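Local coordinates for protein esterase A (Caulobacter crescentus, PDB 5GKV) that probably acts as a serine hydrolase of the beta-lactamase and penicillin-binding protein family, cleaving ester bonds and perhaps recognising beta-lactam compounds, at residues Ala46-Glu50 and Gly51-Val55. Numbering follows the deposited sequence.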
# COMPACT_ATOMS: atom_id res chain seq x y z
N ALA A 46 -5.29 13.87 -3.98
CA ALA A 46 -6.05 13.73 -5.21
C ALA A 46 -7.32 12.95 -4.92
O ALA A 46 -7.30 11.97 -4.17
CB ALA A 46 -5.23 13.03 -6.30
N PHE A 47 -8.42 13.38 -5.54
CA PHE A 47 -9.72 12.75 -5.37
C PHE A 47 -10.33 12.56 -6.75
O PHE A 47 -10.25 13.45 -7.59
CB PHE A 47 -10.63 13.62 -4.47
CG PHE A 47 -11.90 12.95 -4.06
CD1 PHE A 47 -11.90 11.97 -3.07
CD2 PHE A 47 -13.11 13.32 -4.64
CE1 PHE A 47 -13.08 11.36 -2.68
CE2 PHE A 47 -14.30 12.71 -4.25
CZ PHE A 47 -14.28 11.73 -3.28
N ALA A 48 -10.91 11.38 -6.98
CA ALA A 48 -11.36 10.99 -8.31
C ALA A 48 -12.79 10.48 -8.25
O ALA A 48 -13.20 9.83 -7.29
CB ALA A 48 -10.45 9.91 -8.93
N ILE A 49 -13.54 10.78 -9.31
CA ILE A 49 -14.91 10.33 -9.47
C ILE A 49 -14.96 9.53 -10.75
O ILE A 49 -14.61 10.06 -11.82
CB ILE A 49 -15.91 11.50 -9.52
CG1 ILE A 49 -15.92 12.25 -8.19
CG2 ILE A 49 -17.31 10.99 -9.86
CD1 ILE A 49 -16.72 13.54 -8.22
N GLU A 50 -15.35 8.27 -10.65
CA GLU A 50 -15.38 7.35 -11.78
C GLU A 50 -14.07 7.38 -12.55
O GLU A 50 -14.04 7.48 -13.78
CB GLU A 50 -16.58 7.65 -12.68
CG GLU A 50 -17.87 7.59 -11.88
CD GLU A 50 -19.11 7.92 -12.69
OE1 GLU A 50 -18.98 8.59 -13.74
OE2 GLU A 50 -20.20 7.51 -12.27
N GLY A 51 -12.96 7.33 -11.82
CA GLY A 51 -11.64 7.27 -12.41
C GLY A 51 -11.06 8.58 -12.87
O GLY A 51 -9.89 8.61 -13.27
N GLU A 52 -11.83 9.66 -12.84
CA GLU A 52 -11.42 10.98 -13.30
C GLU A 52 -10.97 11.81 -12.09
O GLU A 52 -11.78 12.06 -11.20
CB GLU A 52 -12.59 11.68 -13.98
CG GLU A 52 -13.20 10.88 -15.12
CD GLU A 52 -13.58 11.75 -16.30
OE1 GLU A 52 -13.73 12.99 -16.10
OE2 GLU A 52 -13.76 11.20 -17.40
N VAL A 53 -9.72 12.26 -12.09
CA VAL A 53 -9.24 13.11 -11.00
C VAL A 53 -9.99 14.44 -11.04
O VAL A 53 -9.96 15.14 -12.06
CB VAL A 53 -7.72 13.31 -11.09
CG1 VAL A 53 -7.26 14.36 -10.07
CG2 VAL A 53 -7.00 11.99 -10.86
N VAL A 54 -10.66 14.80 -9.94
CA VAL A 54 -11.37 16.07 -9.87
C VAL A 54 -10.72 17.06 -8.91
O VAL A 54 -10.83 18.28 -9.11
CB VAL A 54 -12.86 15.89 -9.53
CG1 VAL A 54 -13.58 15.17 -10.67
CG2 VAL A 54 -13.05 15.14 -8.22
N VAL A 55 -10.04 16.58 -7.87
CA VAL A 55 -9.26 17.43 -6.97
C VAL A 55 -7.83 16.94 -7.02
O VAL A 55 -7.58 15.74 -6.93
CB VAL A 55 -9.78 17.36 -5.52
CG1 VAL A 55 -8.90 18.24 -4.58
CG2 VAL A 55 -11.26 17.75 -5.44
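Phe47 meets both Val54 and Val55 in a classic beta bulge, close to the tight turn of the beta hairpin formed by strands 42-49 and 52-60 in the antiparallel sheet of this beta-lactamase-type domain. The evidence is a one-residue shift in register: Phe47 pairs with Val55, whereas Ala48 already pairs with Val53, leaving Val54 as the extra residue. Phe47 O is gripped by two amides, Val54 N at 2.7 Å, in the carbonyl plane, and Val55 N at 3.1 Å. Phe47 N in turn donates to Val55 O, completing a hydrogen-bonded antiparallel pair. Beyond the bulge, Ile49 and Glu52 exchange both of their backbone bonds and close a type I' turn; there Glu52 N approaches Ile49 O from well above the carbonyl plane, 60° out of it. Glu50 and Gly51 fill the two turn corners, both with positive phi, as a type I' turn requires.

Val54 also makes much of the side-chain contact. Its CG2 comes to the edge of the Phe47 ring, near the ring plane, 4.0 Å from CD2; chi1 of -171° turns the Phe47 ring away from the backbone N and brings it alongside Val54, the two side chains pointing the same way. Phe47 CB also lies 4.0 Å from Val55 CB. Outside the hairpin, Phe24 touches Ile49, Val54 and Val55, while helix 270-281 packs on Ala46 and Val53. Strand 356-362 borders the first strand, its Ala359 and Ser357 bonding to the backbones of Ala46 and Ala48. Crossing Val54 at about a right angle, the Ile49 side chain sets its CD1 4.0 Å from Val54 CG2.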